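Local structure of Adhesin/hemolysin (4G6V) at residues 97-102 / 127-132; 104-109 / 135-140. The protein acts as the toxin of a contact-dependent growth inhibition system, a probable nuclease directed at tRNA, captured here in complex with its immunity protein CdiI. All coordinates share one frame; numbering follows the deposited sequence.

Overall arrangement
Contacts 1 and 2 follow one another along the same pair of strands. In contact 1, 97-102 and 127-132 run side by side as neighbouring parallel strands; in contact 2, the loops that leave those strands, 104-109 and 135-140, meet beyond their C-terminal ends. The centres lie about 18 Å apart, yet the two touch: Val131 O receives a probable hydrogen bond from Tyr104 N at 2.8 Å, and Val132 CG1 packs 4.0 Å from Pro106 CD. Contact 1 holds Asp102, probably catalytic, its side chain about 4 Å from that of Asp93, another probable active-site residue. Contact 2 stands farther off, with the side chain of Pro106 about 8 Å from that of Lys121, also probably of the active site.

Contact 1. Residues 97-102 / 127-132; sequences NGQVFD and ASNIVV
Phe101 and Asn129 make the main side-chain meeting here: the asparagine lays its CB over one face of the phenyl ring, 3.4 Å from the ring centroid and almost on the ring normal, a CH-pi contact. The two side chains cross at about a right angle, with ring and amide planes 38° apart. Val131 adds apolar packing, its CG2 lying 3.6 Å from Phe101 CD2. Tyr94 and Ile96 of strand 94-96 also touch both Phe101 and Val131.

The amide end of Asn129 has a polar task. Its CG sits beside the backbone N, anti to the carbonyl carbon (chi1 -54°), and Asn129 ND2 donates to Val100 O at 3.0 Å, with the acceptor close to the amide plane. OD1 is taken by Lys158 N, so both ends of the amide are held and its rotation is fixed.

Backbone pairing joins the strands in parallel, with Asp102 bridging to Ile130. Asp102 N donates to Asn129 O at 2.8 Å, and Asp102 O receives Val131 N at 2.6 Å. Strands 99-104 and 129-133 are the two strands of a beta-alpha-beta unit, joined through helix 111-123, in a domain of the PDDEXK clan, consistent with a nuclease. Ile130 CA-H also points at Asp102 O, 3.3 Å from CA.

The carboxylate of Asp102, probably an active-site group, lies on the face of the sheet opposite the Phe101 ring. Its OD1 accepts from Asp93 N, OD2 has a long, weak ion pair with Lys90, and Ala2 of the CdiI chain packs against Asp102.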
ATOM      1  N   ASN A  97     -19.853   1.492   5.853  1.00 47.86           N
ATOM      2  CA  ASN A  97     -21.000   2.388   6.010  1.00 43.24           C
ATOM      3  C   ASN A  97     -21.033   3.445   4.898  1.00 48.24           C
ATOM      4  O   ASN A  97     -21.307   4.628   5.149  1.00 40.35           O
ATOM      5  CB  ASN A  97     -20.996   3.044   7.395  1.00 34.05           C
ATOM      6  CG  ASN A  97     -21.063   2.024   8.508  1.00 44.41           C
ATOM      7  OD1 ASN A  97     -21.318   0.847   8.260  1.00 52.88           O
ATOM      8  ND2 ASN A  97     -20.845   2.466   9.743  1.00 40.78           N
ATOM      9  N   GLY A  98     -20.731   3.007   3.676  1.00 40.16           N
ATOM     10  CA  GLY A  98     -20.810   3.866   2.514  1.00 42.12           C
ATOM     11  C   GLY A  98     -19.478   4.427   2.041  1.00 44.01           C
ATOM     12  O   GLY A  98     -19.305   4.636   0.842  1.00 40.45           O
ATOM     13  N   GLN A  99     -18.549   4.671   2.971  1.00 44.30           N
ATOM     14  CA  GLN A  99     -17.232   5.273   2.665  1.00 41.26           C
ATOM     15  C   GLN A  99     -16.203   4.287   2.088  1.00 40.69           C
ATOM     16  O   GLN A  99     -15.952   3.234   2.688  1.00 39.35           O
ATOM     17  CB  GLN A  99     -16.622   5.905   3.930  1.00 30.86           C
ATOM     18  CG  GLN A  99     -17.489   6.946   4.617  1.00 49.94           C
ATOM     19  CD  GLN A  99     -16.854   7.475   5.903  1.00 68.09           C
ATOM     20  OE1 GLN A  99     -16.706   6.742   6.884  1.00 69.60           O
ATOM     21  NE2 GLN A  99     -16.475   8.756   5.900  1.00 52.87           N
ATOM     22  N   VAL A 100     -15.590   4.620   0.949  1.00 28.39           N
ATOM     23  CA  VAL A 100     -14.485   3.791   0.451  1.00 32.02           C
ATOM     24  C   VAL A 100     -13.325   3.753   1.461  1.00 38.66           C
ATOM     25  O   VAL A 100     -12.908   4.798   1.996  1.00 31.45           O
ATOM     26  CB  VAL A 100     -13.986   4.170  -0.978  1.00 36.47           C
ATOM     27  CG1 VAL A 100     -15.048   3.832  -2.044  1.00 21.61           C
ATOM     28  CG2 VAL A 100     -13.494   5.655  -1.062  1.00 27.34           C
ATOM     29  N   PHE A 101     -12.862   2.526   1.734  1.00 42.91           N
ATOM     30  CA  PHE A 101     -11.806   2.218   2.706  1.00 35.56           C
ATOM     31  C   PHE A 101     -10.772   1.262   2.101  1.00 39.02           C
ATOM     32  O   PHE A 101     -11.087   0.463   1.209  1.00 34.58           O
ATOM     33  CB  PHE A 101     -12.411   1.540   3.931  1.00 32.83           C
ATOM     34  CG  PHE A 101     -12.534   2.423   5.143  1.00 34.45           C
ATOM     35  CD1 PHE A 101     -13.721   3.082   5.417  1.00 34.31           C
ATOM     36  CD2 PHE A 101     -11.474   2.566   6.034  1.00 32.78           C
ATOM     37  CE1 PHE A 101     -13.845   3.883   6.551  1.00 33.07           C
ATOM     38  CE2 PHE A 101     -11.591   3.370   7.170  1.00 33.06           C
ATOM     39  CZ  PHE A 101     -12.779   4.025   7.429  1.00 30.25           C
ATOM     40  N   ASP A 102      -9.538   1.339   2.589  1.00 35.92           N
ATOM     41  CA  ASP A 102      -8.503   0.391   2.190  1.00 35.92           C
ATOM     42  C   ASP A 102      -7.860  -0.258   3.420  1.00 37.15           C
ATOM     43  O   ASP A 102      -7.742   0.381   4.472  1.00 37.53           O
ATOM     44  CB  ASP A 102      -7.443   1.058   1.308  1.00 38.77           C
ATOM     45  CG  ASP A 102      -7.823   1.060  -0.173  1.00 53.17           C
ATOM     46  OD1 ASP A 102      -8.885   0.498  -0.528  1.00 50.58           O
ATOM     47  OD2 ASP A 102      -7.051   1.622  -0.984  1.00 54.11           O
ATOM     48  N   ALA A 127      -5.301   6.932  -1.623  1.00 49.23           N
ATOM     49  CA  ALA A 127      -6.090   6.369  -0.551  1.00 45.83           C
ATOM     50  C   ALA A 127      -6.594   7.541   0.309  1.00 42.74           C
ATOM     51  O   ALA A 127      -5.996   8.622   0.314  1.00 36.57           O
ATOM     52  CB  ALA A 127      -5.246   5.404   0.272  1.00 31.83           C
ATOM     53  N   SER A 128      -7.689   7.311   1.024  1.00 38.97           N
ATOM     54  CA  SER A 128      -8.266   8.287   1.949  1.00 31.64           C
ATOM     55  C   SER A 128      -8.521   7.629   3.314  1.00 36.14           C
ATOM     56  O   SER A 128      -7.826   7.908   4.295  1.00 33.43           O
ATOM     57  CB  SER A 128      -9.581   8.799   1.373  1.00 30.94           C
ATOM     58  OG  SER A 128     -10.296   7.721   0.784  1.00 44.75           O
ATOM     59  N   ASN A 129      -9.523   6.751   3.363  1.00 29.20           N
ATOM     60  CA  ASN A 129      -9.878   6.057   4.592  1.00 37.29           C
ATOM     61  C   ASN A 129      -9.199   4.694   4.700  1.00 40.66           C
ATOM     62  O   ASN A 129      -9.319   3.849   3.801  1.00 36.06           O
ATOM     63  CB  ASN A 129     -11.389   5.919   4.680  1.00 31.61           C
ATOM     64  CG  ASN A 129     -12.080   7.246   4.541  1.00 38.52           C
ATOM     65  OD1 ASN A 129     -11.762   8.189   5.267  1.00 40.67           O
ATOM     66  ND2 ASN A 129     -13.001   7.348   3.585  1.00 31.45           N
ATOM     67  N   ILE A 130      -8.489   4.491   5.806  1.00 37.68           N
ATOM     68  CA  ILE A 130      -7.639   3.322   5.960  1.00 37.79           C
ATOM     69  C   ILE A 130      -8.040   2.483   7.160  1.00 32.71           C
ATOM     70  O   ILE A 130      -8.170   3.007   8.274  1.00 34.28           O
ATOM     71  CB  ILE A 130      -6.180   3.723   6.218  1.00 36.87           C
ATOM     72  CG1 ILE A 130      -5.746   4.896   5.338  1.00 27.01           C
ATOM     73  CG2 ILE A 130      -5.289   2.502   6.078  1.00 31.83           C
ATOM     74  CD1 ILE A 130      -5.247   4.508   3.981  1.00 33.95           C
ATOM     75  N   VAL A 131      -8.227   1.186   6.934  1.00 28.84           N
ATOM     76  CA  VAL A 131      -8.274   0.230   8.042  1.00 30.86           C
ATOM     77  C   VAL A 131      -6.845  -0.227   8.312  1.00 37.12           C
ATOM     78  O   VAL A 131      -6.151  -0.740   7.408  1.00 32.33           O
ATOM     79  CB  VAL A 131      -9.140  -1.003   7.739  1.00 32.25           C
ATOM     80  CG1 VAL A 131      -8.992  -2.017   8.851  1.00 34.36           C
ATOM     81  CG2 VAL A 131     -10.600  -0.617   7.539  1.00 28.13           C
ATOM     82  N   VAL A 132      -6.382   0.001   9.538  1.00 31.83           N
ATOM     83  CA  VAL A 132      -5.051  -0.443   9.910  1.00 29.93           C
ATOM     84  C   VAL A 132      -5.154  -1.610  10.865  1.00 37.02           C
ATOM     85  O   VAL A 132      -5.562  -1.439  12.009  1.00 35.77           O
ATOM     86  CB  VAL A 132      -4.242   0.627  10.608  1.00 25.97           C
ATOM     87  CG1 VAL A 132      -2.856   0.037  10.984  1.00 27.63           C
ATOM     88  CG2 VAL A 132      -4.111   1.891   9.729  1.00 29.81           C
TER

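Contact 2. Residues 104-109 / 135-140; sequences YAPATG and ADSSAS
Ser137 turns its OG anti to its own backbone N (chi1 166°), which carries the hydroxyl across to Thr108: OG donates to Thr108 O at 3.0 Å, from a position tilted 18° off the carbonyl plane. Ser137 OG in turn accepts from Ala139 N at 3.1 Å in a nearly straight bond, 166° at the hydrogen. One hydroxyl is therefore gripped twice, closing an ST turn in its own loop while tying that loop to the other.

Around this bond, backbone atoms meet small side chains or other backbone atoms. Ser137 CB lies 3.2 Å from Pro106 O, and the Pro106 ring comes up to the same carbon with CG at 4.1 Å. On its own side, Pro106 sets CD over the face of the Tyr104 ring. Ala107 CA-H points at Asp136 O, at 3.5 Å from CA. Farther along, Gly109 O rests on Ala139 CB at 3.7 Å.

The two loops leave neighbouring parallel strands, 99-104 and 129-133, and each leads into a helix, 111-123 and 141-150; Ser140 is the N-cap of the second. Apart from the strand end at Tyr104 the segments have no regular structure; the hydrogen bond between them comes from the Ser137 hydroxyl.

Both loops have outside partners. The Asp136 carboxylate turns to helix 57-74, where its OD2 makes salt bridges with Arg61 and Arg65. Ala107 N donates to Glu98 of the CdiI chain, a residue that also packs on Tyr104, Pro106 and Thr108, which places the 104-109 loop in the interface with the immunity protein.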
ATOM      1  N   TYR A 104      -4.647  -1.919   5.414  1.00 26.22           N
ATOM      2  CA  TYR A 104      -3.190  -1.859   5.497  1.00 31.87           C
ATOM      3  C   TYR A 104      -2.739  -2.638   6.731  1.00 32.95           C
ATOM      4  O   TYR A 104      -3.111  -2.319   7.869  1.00 31.95           O
ATOM      5  CB  TYR A 104      -2.708  -0.403   5.519  1.00 29.18           C
ATOM      6  CG  TYR A 104      -1.298  -0.180   5.998  1.00 33.72           C
ATOM      7  CD1 TYR A 104      -0.237  -0.954   5.530  1.00 31.94           C
ATOM      8  CD2 TYR A 104      -1.018   0.823   6.909  1.00 30.62           C
ATOM      9  CE1 TYR A 104       1.061  -0.737   5.984  1.00 26.98           C
ATOM     10  CE2 TYR A 104       0.281   1.060   7.354  1.00 32.01           C
ATOM     11  CZ  TYR A 104       1.316   0.284   6.894  1.00 34.97           C
ATOM     12  OH  TYR A 104       2.604   0.550   7.349  1.00 40.35           O
ATOM     13  N   ALA A 105      -1.970  -3.690   6.492  1.00 33.25           N
ATOM     14  CA  ALA A 105      -1.657  -4.628   7.558  1.00 39.19           C
ATOM     15  C   ALA A 105      -0.158  -4.675   7.806  1.00 28.24           C
ATOM     16  O   ALA A 105       0.503  -5.619   7.417  1.00 39.91           O
ATOM     17  CB  ALA A 105      -2.209  -6.008   7.232  1.00 35.60           C
ATOM     18  N   PRO A 106       0.364  -3.641   8.476  1.00 37.21           N
ATOM     19  CA  PRO A 106       1.799  -3.481   8.700  1.00 37.26           C
ATOM     20  C   PRO A 106       2.385  -4.678   9.428  1.00 41.53           C
ATOM     21  O   PRO A 106       1.778  -5.171  10.384  1.00 37.38           O
ATOM     22  CB  PRO A 106       1.876  -2.231   9.590  1.00 37.21           C
ATOM     23  CG  PRO A 106       0.551  -2.187  10.284  1.00 30.35           C
ATOM     24  CD  PRO A 106      -0.419  -2.637   9.223  1.00 31.21           C
ATOM     25  N   ALA A 107       3.533  -5.157   8.954  1.00 41.61           N
ATOM     26  CA  ALA A 107       4.265  -6.198   9.654  1.00 42.76           C
ATOM     27  C   ALA A 107       5.378  -5.520  10.442  1.00 43.08           C
ATOM     28  O   ALA A 107       5.854  -6.048  11.455  1.00 43.77           O
ATOM     29  CB  ALA A 107       4.827  -7.207   8.681  1.00 43.40           C
ATOM     30  N   THR A 108       5.780  -4.342   9.967  1.00 33.46           N
ATOM     31  CA  THR A 108       6.745  -3.525  10.678  1.00 32.32           C
ATOM     32  C   THR A 108       6.142  -3.070  12.003  1.00 42.83           C
ATOM     33  O   THR A 108       4.908  -2.927  12.133  1.00 26.94           O
ATOM     34  CB  THR A 108       7.143  -2.268   9.864  1.00 32.40           C
ATOM     35  OG1 THR A 108       8.070  -1.479  10.619  1.00 41.87           O
ATOM     36  CG2 THR A 108       5.931  -1.385   9.555  1.00 31.51           C
ATOM     37  N   GLY A 109       7.022  -2.835  12.975  1.00 35.64           N
ATOM     38  CA  GLY A 109       6.639  -2.202  14.224  1.00 38.83           C
ATOM     39  C   GLY A 109       7.094  -0.751  14.328  1.00 38.41           C
ATOM     40  O   GLY A 109       6.883  -0.114  15.351  1.00 38.74           O
ATOM     41  N   ALA A 135      -2.530  -7.064  13.363  1.00 39.48           N
ATOM     42  CA  ALA A 135      -2.316  -8.508  13.573  1.00 36.96           C
ATOM     43  C   ALA A 135      -0.839  -8.895  13.664  1.00 46.84           C
ATOM     44  O   ALA A 135      -0.428  -9.571  14.600  1.00 50.55           O
ATOM     45  CB  ALA A 135      -3.003  -9.319  12.472  1.00 20.37           C
ATOM     46  N   ASP A 136      -0.039  -8.454  12.694  1.00 42.50           N
ATOM     47  CA  ASP A 136       1.362  -8.842  12.626  1.00 36.32           C
ATOM     48  C   ASP A 136       2.328  -7.708  12.995  1.00 46.89           C
ATOM     49  O   ASP A 136       3.520  -7.795  12.711  1.00 52.86           O
ATOM     50  CB  ASP A 136       1.680  -9.337  11.218  1.00 38.33           C
ATOM     51  CG  ASP A 136       0.628 -10.283  10.690  1.00 44.06           C
ATOM     52  OD1 ASP A 136       0.662 -11.468  11.085  1.00 40.74           O
ATOM     53  OD2 ASP A 136      -0.229  -9.844   9.884  1.00 37.75           O
ATOM     54  N   SER A 137       1.823  -6.645  13.614  1.00 39.02           N
ATOM     55  CA  SER A 137       2.671  -5.529  14.007  1.00 33.83           C
ATOM     56  C   SER A 137       2.806  -5.433  15.521  1.00 36.43           C
ATOM     57  O   SER A 137       1.881  -5.751  16.248  1.00 40.57           O
ATOM     58  CB  SER A 137       2.079  -4.225  13.469  1.00 38.82           C
ATOM     59  OG  SER A 137       2.675  -3.099  14.081  1.00 39.85           O
ATOM     60  N   SER A 138       3.949  -4.966  15.998  1.00 37.22           N
ATOM     61  CA  SER A 138       4.146  -4.802  17.438  1.00 41.95           C
ATOM     62  C   SER A 138       3.898  -3.362  17.896  1.00 43.38           C
ATOM     63  O   SER A 138       4.156  -3.016  19.048  1.00 50.91           O
ATOM     64  CB  SER A 138       5.550  -5.265  17.861  1.00 48.22           C
ATOM     65  OG  SER A 138       6.572  -4.383  17.400  1.00 53.17           O
ATOM     66  N   ALA A 139       3.403  -2.527  16.988  1.00 44.94           N
ATOM     67  CA  ALA A 139       3.146  -1.115  17.278  1.00 40.09           C
ATOM     68  C   ALA A 139       1.792  -0.928  17.943  1.00 46.83           C
ATOM     69  O   ALA A 139       0.780  -1.433  17.458  1.00 47.41           O
ATOM     70  CB  ALA A 139       3.210  -0.292  15.997  1.00 39.89           C
ATOM     71  N   SER A 140       1.767  -0.182  19.041  1.00 45.09           N
ATOM     72  CA  SER A 140       0.537  -0.022  19.803  1.00 46.51           C
ATOM     73  C   SER A 140      -0.441   0.917  19.102  1.00 44.58           C
ATOM     74  O   SER A 140      -0.025   1.904  18.483  1.00 49.67           O
ATOM     75  CB  SER A 140       0.838   0.447  21.238  1.00 51.60           C
ATOM     76  OG  SER A 140       0.975   1.854  21.334  1.00 45.53           O
TER